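Local coordinates for protein platelet aggregation factor Sm-hPAF (Streptococcus mitis, PDB 4GWI) that binds fucosylated glycans such as Lewis y through this F-type lectin domain and, as a whole toxin, probably forms pores in cholesterol-containing host membranes, at residues Gln20-His25 / His48-Asp53; Asn54-Val59 / Tyr124-Leu129. The protein carries 2 engineered substitutions. One frame throughout, in Å; residues are numbered along the deposited sequence.

Contact 1: Gln20-His25 / His48-Asp53. Engineered in segment 20-25: H25 (natural residue Tyr). With FUC (alpha-L-fucopyranose), chain B.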
loop_
_atom_site.group_PDB
_atom_site.type_symbol
_atom_site.label_atom_id
_atom_site.label_comp_id
_atom_site.label_asym_id
_atom_site.label_seq_id
_atom_site.Cartn_x
_atom_site.Cartn_y
_atom_site.Cartn_z
ATOM N N GLN A 20 4.613 -7.859 -5.395
ATOM C CA GLN A 20 3.330 -8.268 -4.820
ATOM C C GLN A 20 3.222 -9.821 -4.993
ATOM O O GLN A 20 4.043 -10.469 -5.692
ATOM C CB GLN A 20 2.153 -7.465 -5.507
ATOM C CG GLN A 20 2.093 -7.757 -7.029
ATOM C CD GLN A 20 1.164 -6.814 -7.737
ATOM O OE1 GLN A 20 0.653 -5.863 -7.151
ATOM N NE2 GLN A 20 0.967 -7.052 -9.062
ATOM N N SER A 21 2.225 -10.338 -4.324
ATOM C CA SER A 21 2.071 -11.826 -4.275
ATOM C C SER A 21 1.843 -12.495 -5.602
ATOM O O SER A 21 2.340 -13.635 -5.760
ATOM C CB SER A 21 0.924 -12.127 -3.231
ATOM O OG SER A 21 -0.267 -11.487 -3.586
ATOM N N SER A 22 1.181 -11.888 -6.560
ATOM C CA SER A 22 1.081 -12.379 -7.878
ATOM C C SER A 22 0.567 -11.171 -8.700
ATOM O O SER A 22 0.152 -10.154 -8.098
ATOM C CB SER A 22 -0.033 -13.498 -7.940
ATOM O OG SER A 22 -1.288 -13.060 -7.375
ATOM N N THR A 23 0.514 -11.349 -10.030
ATOM C CA THR A 23 0.033 -10.272 -10.904
ATOM C C THR A 23 -1.007 -10.783 -11.858
ATOM O O THR A 23 -0.763 -11.869 -12.428
ATOM C CB THR A 23 1.267 -9.680 -11.692
ATOM O OG1 THR A 23 2.238 -9.201 -10.697
ATOM C CG2 THR A 23 0.820 -8.527 -12.598
ATOM N N ALA A 24 -2.123 -10.089 -12.023
ATOM C CA ALA A 24 -3.153 -10.467 -12.963
ATOM C C ALA A 24 -3.601 -9.238 -13.696
ATOM O O ALA A 24 -3.430 -8.100 -13.193
ATOM C CB ALA A 24 -4.370 -11.036 -12.198
ATOM N N HIS A 25 -4.223 -9.442 -14.848
ATOM C CA HIS A 25 -4.803 -8.343 -15.610
ATOM C C HIS A 25 -3.799 -7.213 -15.895
ATOM O O HIS A 25 -4.214 -6.041 -16.054
ATOM C CB HIS A 25 -6.037 -7.724 -14.948
ATOM C CG HIS A 25 -7.207 -8.712 -14.874
ATOM N ND1 HIS A 25 -7.814 -9.150 -16.016
ATOM C CD2 HIS A 25 -7.862 -9.306 -13.788
ATOM C CE1 HIS A 25 -8.814 -9.993 -15.674
ATOM N NE2 HIS A 25 -8.834 -10.127 -14.328
ATOM N N HIS A 48 -2.890 -5.109 -9.517
ATOM C CA HIS A 48 -3.915 -6.211 -9.365
ATOM C C HIS A 48 -3.189 -7.501 -9.194
ATOM O O HIS A 48 -2.315 -7.855 -10.013
ATOM C CB HIS A 48 -4.733 -6.277 -10.720
ATOM C CG HIS A 48 -6.095 -6.870 -10.591
ATOM N ND1 HIS A 48 -6.358 -8.111 -10.030
ATOM C CD2 HIS A 48 -7.301 -6.353 -11.055
ATOM C CE1 HIS A 48 -7.710 -8.333 -10.125
ATOM N NE2 HIS A 48 -8.286 -7.264 -10.733
ATOM N N THR A 49 -3.513 -8.209 -8.095
ATOM C CA THR A 49 -2.966 -9.563 -7.950
ATOM C C THR A 49 -4.013 -10.604 -8.454
ATOM O O THR A 49 -5.121 -10.227 -8.874
ATOM C CB THR A 49 -2.685 -9.916 -6.501
ATOM O OG1 THR A 49 -3.908 -9.952 -5.742
ATOM C CG2 THR A 49 -1.806 -8.816 -5.750
ATOM N N ASN A 50 -3.588 -11.873 -8.399
ATOM C CA ASN A 50 -4.615 -12.886 -8.646
ATOM C C ASN A 50 -5.654 -12.806 -7.529
ATOM O O ASN A 50 -5.451 -12.288 -6.456
ATOM C CB ASN A 50 -3.938 -14.236 -8.582
ATOM C CG ASN A 50 -2.949 -14.479 -9.719
ATOM O OD1 ASN A 50 -3.082 -13.905 -10.796
ATOM N ND2 ASN A 50 -2.080 -15.478 -9.531
ATOM N N PHE A 51 -6.797 -13.445 -7.811
ATOM C CA PHE A 51 -7.741 -13.772 -6.729
ATOM C C PHE A 51 -7.083 -14.886 -5.970
ATOM O O PHE A 51 -6.778 -15.989 -6.543
ATOM C CB PHE A 51 -9.063 -14.323 -7.311
ATOM C CG PHE A 51 -9.993 -13.317 -7.855
ATOM C CD1 PHE A 51 -11.240 -12.985 -7.182
ATOM C CD2 PHE A 51 -9.712 -12.698 -9.062
ATOM C CE1 PHE A 51 -12.073 -12.029 -7.727
ATOM C CE2 PHE A 51 -10.526 -11.700 -9.560
ATOM C CZ PHE A 51 -11.737 -11.368 -8.913
ATOM N N GLU A 52 -6.733 -14.660 -4.710
ATOM C CA GLU A 52 -5.955 -15.633 -3.947
ATOM C C GLU A 52 -6.172 -15.334 -2.489
ATOM O O GLU A 52 -6.776 -14.285 -2.128
ATOM C CB GLU A 52 -4.478 -15.610 -4.313
ATOM C CG GLU A 52 -3.783 -14.232 -3.932
ATOM C CD GLU A 52 -2.360 -14.239 -4.418
ATOM O OE1 GLU A 52 -1.639 -15.291 -4.432
ATOM O OE2 GLU A 52 -1.941 -13.142 -4.829
ATOM N N ASP A 53 -5.707 -16.249 -1.641
ATOM C CA ASP A 53 -5.753 -15.964 -0.205
ATOM C C ASP A 53 -4.591 -15.112 0.265
ATOM O O ASP A 53 -3.448 -15.308 -0.148
ATOM C CB ASP A 53 -5.693 -17.297 0.557
ATOM C CG ASP A 53 -6.952 -18.183 0.269
ATOM O OD1 ASP A 53 -7.959 -17.769 -0.373
ATOM O OD2 ASP A 53 -6.850 -19.369 0.677
HETATM C C1 FUC B . -13.338 -5.529 -13.374
HETATM C C2 FUC B . -13.471 -6.569 -12.277
HETATM C C3 FUC B . -12.640 -7.779 -12.574
HETATM C C4 FUC B . -11.198 -7.336 -12.709
HETATM C C5 FUC B . -11.158 -6.304 -13.816
HETATM C C6 FUC B . -9.755 -5.805 -14.074
HETATM O O2 FUC B . -14.834 -6.945 -12.165
HETATM O O3 FUC B . -12.776 -8.672 -11.544
HETATM O O4 FUC B . -10.775 -6.811 -11.480
HETATM O O5 FUC B . -11.981 -5.213 -13.523
HETATM O O HOH W 1 0.818 -15.795 -4.445
#

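Contact 2: Asn54-Val59 / Tyr124-Leu129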
loop_
_atom_site.group_PDB
_atom_site.type_symbol
_atom_site.label_atom_id
_atom_site.label_comp_id
_atom_site.label_asym_id
_atom_site.label_seq_id
_atom_site.Cartn_x
_atom_site.Cartn_y
_atom_site.Cartn_z
ATOM N N ASN A 54 -4.935 -14.137 1.128
ATOM C CA ASN A 54 -3.885 -13.338 1.763
ATOM C C ASN A 54 -2.943 -12.658 0.718
ATOM O O ASN A 54 -1.744 -12.675 0.873
ATOM C CB ASN A 54 -3.010 -14.219 2.711
ATOM C CG ASN A 54 -3.871 -14.855 3.811
ATOM O OD1 ASN A 54 -4.808 -14.255 4.340
ATOM N ND2 ASN A 54 -3.672 -16.127 3.997
ATOM N N ALA A 55 -3.580 -12.028 -0.258
ATOM C CA ALA A 55 -2.767 -11.270 -1.284
ATOM C C ALA A 55 -2.015 -10.129 -0.539
ATOM O O ALA A 55 -2.492 -9.590 0.474
ATOM C CB ALA A 55 -3.751 -10.667 -2.269
ATOM N N TRP A 56 -0.881 -9.764 -1.125
ATOM C CA TRP A 56 -0.134 -8.671 -0.499
ATOM C C TRP A 56 0.644 -7.876 -1.587
ATOM O O TRP A 56 0.868 -8.363 -2.685
ATOM C CB TRP A 56 0.838 -9.184 0.642
ATOM C CG TRP A 56 1.861 -10.207 0.140
ATOM C CD1 TRP A 56 1.732 -11.626 0.176
ATOM C CD2 TRP A 56 3.065 -9.964 -0.640
ATOM N NE1 TRP A 56 2.840 -12.221 -0.411
ATOM C CE2 TRP A 56 3.673 -11.279 -0.929
ATOM C CE3 TRP A 56 3.788 -8.802 -1.004
ATOM C CZ2 TRP A 56 4.853 -11.408 -1.713
ATOM C CZ3 TRP A 56 4.957 -8.937 -1.758
ATOM C CH2 TRP A 56 5.485 -10.227 -2.115
ATOM N N TRP A 57 1.062 -6.678 -1.168
ATOM C CA TRP A 57 1.890 -5.793 -2.034
ATOM C C TRP A 57 2.911 -5.161 -1.110
ATOM O O TRP A 57 2.626 -4.919 0.094
ATOM C CB TRP A 57 0.901 -4.736 -2.586
ATOM C CG TRP A 57 1.646 -3.653 -3.347
ATOM C CD1 TRP A 57 1.857 -3.596 -4.777
ATOM C CD2 TRP A 57 2.251 -2.460 -2.800
ATOM N NE1 TRP A 57 2.605 -2.424 -5.084
ATOM C CE2 TRP A 57 2.822 -1.743 -3.941
ATOM C CE3 TRP A 57 2.363 -1.924 -1.495
ATOM C CZ2 TRP A 57 3.552 -0.574 -3.775
ATOM C CZ3 TRP A 57 3.084 -0.740 -1.322
ATOM C CH2 TRP A 57 3.601 -0.047 -2.469
ATOM N N GLN A 58 4.128 -4.868 -1.605
ATOM C CA GLN A 58 5.180 -4.313 -0.752
ATOM C C GLN A 58 6.003 -3.313 -1.550
ATOM O O GLN A 58 6.206 -3.503 -2.775
ATOM C CB GLN A 58 6.090 -5.475 -0.338
ATOM C CG GLN A 58 7.265 -5.006 0.540
ATOM C CD GLN A 58 8.015 -6.266 0.933
ATOM O OE1 GLN A 58 8.915 -6.699 0.204
ATOM N NE2 GLN A 58 7.546 -6.854 1.999
ATOM N N VAL A 59 6.475 -2.249 -0.869
ATOM C CA VAL A 59 7.519 -1.411 -1.489
ATOM C C VAL A 59 8.767 -1.481 -0.576
ATOM O O VAL A 59 8.684 -1.484 0.670
ATOM C CB VAL A 59 7.009 0.023 -1.645
ATOM C CG1 VAL A 59 6.471 0.613 -0.304
ATOM C CG2 VAL A 59 8.130 0.929 -2.337
ATOM N N TYR A 124 10.677 -1.563 4.701
ATOM C CA TYR A 124 9.604 -2.058 3.797
ATOM C C TYR A 124 8.272 -1.639 4.304
ATOM O O TYR A 124 7.996 -1.626 5.545
ATOM C CB TYR A 124 9.650 -3.594 3.700
ATOM C CG TYR A 124 10.952 -4.167 3.165
ATOM C CD1 TYR A 124 12.051 -4.430 4.059
ATOM C CD2 TYR A 124 11.177 -4.321 1.793
ATOM C CE1 TYR A 124 13.255 -4.935 3.604
ATOM C CE2 TYR A 124 12.374 -4.894 1.320
ATOM C CZ TYR A 124 13.393 -5.213 2.217
ATOM O OH TYR A 124 14.617 -5.630 1.727
ATOM N N VAL A 125 7.309 -1.352 3.370
ATOM C CA VAL A 125 5.927 -1.053 3.718
ATOM C C VAL A 125 5.083 -2.102 3.000
ATOM O O VAL A 125 5.274 -2.253 1.729
ATOM C CB VAL A 125 5.529 0.368 3.273
ATOM C CG1 VAL A 125 4.020 0.585 3.588
ATOM C CG2 VAL A 125 6.417 1.397 3.973
ATOM N N LYS A 126 4.222 -2.808 3.706
ATOM C CA LYS A 126 3.480 -3.897 3.053
ATOM C C LYS A 126 1.992 -3.694 3.343
ATOM O O LYS A 126 1.624 -3.256 4.434
ATOM C CB LYS A 126 4.039 -5.197 3.648
ATOM C CG LYS A 126 3.528 -6.421 3.055
ATOM C CD LYS A 126 4.472 -7.569 3.609
ATOM C CE LYS A 126 3.940 -8.770 2.857
ATOM N NZ LYS A 126 4.256 -9.903 3.749
ATOM N N VAL A 127 1.142 -4.048 2.363
ATOM C CA VAL A 127 -0.323 -4.064 2.556
ATOM C C VAL A 127 -0.644 -5.546 2.402
ATOM O O VAL A 127 -0.327 -6.156 1.395
ATOM C CB VAL A 127 -1.078 -3.193 1.513
ATOM C CG1 VAL A 127 -2.613 -3.345 1.694
ATOM C CG2 VAL A 127 -0.574 -1.745 1.620
ATOM N N GLU A 128 -1.378 -6.083 3.388
ATOM C CA GLU A 128 -1.684 -7.576 3.375
ATOM C C GLU A 128 -3.188 -7.720 3.553
ATOM O O GLU A 128 -3.737 -7.329 4.590
ATOM C CB GLU A 128 -1.050 -8.248 4.605
ATOM C CG GLU A 128 0.437 -8.272 4.541
ATOM C CD GLU A 128 1.116 -8.989 5.746
ATOM O OE1 GLU A 128 0.435 -9.245 6.756
ATOM O OE2 GLU A 128 2.349 -9.234 5.641
ATOM N N LEU A 129 -3.837 -8.346 2.563
ATOM C CA LEU A 129 -5.260 -8.700 2.754
ATOM C C LEU A 129 -5.355 -9.927 3.651
ATOM O O LEU A 129 -4.484 -10.751 3.603
ATOM C CB LEU A 129 -5.981 -8.996 1.448
ATOM C CG LEU A 129 -6.124 -7.834 0.476
ATOM C CD1 LEU A 129 -6.974 -8.253 -0.739
ATOM C CD2 LEU A 129 -6.638 -6.558 1.141
HETATM O O HOH W 2 6.972 -10.154 1.759
#

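Contact 1: Gln20-His25 / His48-Asp53
The carboxylate oxygen OE2 of E52 is gripped by two serine hydroxyls at once, the OG of S21 at 2.7 Å and the OG of S22 at 2.6 Å. They arrive from opposite faces of the carboxylate, each more than 50° out of its plane, so the pair clamps the oxygen between them. The clamp pins together two stretches of the long connection between strand 17-20 and strand 56-61 of the F-type lectin fold, at the end of the contact away from the sugar; H25 and H48 lie at the fucose end. Both hydroxyls donate to E52 and accept a backbone N-H, from W56 at S21 and from N50 at S22, where N50 N to S22 OG is 2.8 Å. Further along, the backbone N of A24 bonds to the O of H48 at 3.0 Å from above the carbonyl plane, and the A24 methyl packs against N50 OD1.

H48 lies at the sugar end. A chi1 of -156°, which sets CG roughly opposite the backbone N, carries the ring toward the fucose, and its ND1 bonds in the ring plane to the O of T49 at 2.7 Å, which fixes the ring's rotation. Y41 also meets this ring. Engineered H25, a tyrosine in the natural protein, turns an edge to the face of H48, the planes 62° apart and CD2 3.7 Å from H48 NE2. Over one face of H25 lies the fucose methyl, C6, while F51 meets the sugar near O3; R75 and R83 complete the polar grip on it. H48 itself forms a hydrogen bond to the fucose, NE2 to O4 2.6 Å, with O4 at the ring edge and in its plane.

Contact 2: Asn54-Val59 / Tyr124-Leu129
K126 lies across W56, W57 and Q58 of the neighbouring antiparallel strand, and its chain can be read atom by atom. CB and CG pass above the backbone oxygen of W57, CG coming to 3.4 Å from that O. Fully extended from a chi1 of -175°, the chain brings CD past the Q58 amide, 3.5 Å from NE2. CE then settles over one face of the W56 indole, 3.7 Å from CG of that ring. At the tip, NZ stands over the same face in a cation-pi contact, 4.5 Å from the centroid of the five-membered ring and 16° off its normal. NZ also forms a salt bridge with E128 OE2, 2.8 Å away on the anti side of the carboxylate, whose OE1 is in turn salt-bridged to R101. A water links NZ and Q58 NE2 weakly.

The strands belong to the five-stranded sheet of the jellyroll beta-sandwich, where 56-61 sits between 17-20 and 124-129. W57 with V127 and V59 with V125 are the hydrogen-bonded pairs; the N of V127, for instance, reaches the O of W57 at 2.8 Å, and the ladder ends with L129 N on A55 O. On the face carrying W57, V59, V125 and V127, V59 CG1 packs against V125 CB at 3.7 Å, while W57 and V125 reach strand 138-145 of the second sheet. On the face with K126, the ring of Y124 meets the amide of Q58, CD2 to OE1 3.6 Å, the two planes 48° apart.

One strand pair thus carries two chemistries: a mostly apolar face packed into the sandwich core, where A29 O satisfies W57 NE1, and an outer face where E128, placed between K126 and R101, probably offsets part of both charges and the indole adds to the lysine's stabilisation.

Contact 1 closes before contact 2 opens along the chain, since 48-53 runs directly into 54-59, and their centres lie about 11 Å apart. They also touch where strand 17-20 ends: S21 N is 2.9 Å from W56 O, a probable hydrogen bond, and Q20 OE1 packs 3.5 Å from W57 CD1. Contact 1 runs from the edge of the sheet to the glycan, while contact 2 lies within the sheet. Between nearest atoms, the H25 side chain is about 4 Å from bound N-acetylglucosamine, and that of H48 about 7 Å from the side chain of calcium-site residue R31. At contact 2, the Y124 side chain comes, at its nearest atom, to about 4 Å from a magnesium ion.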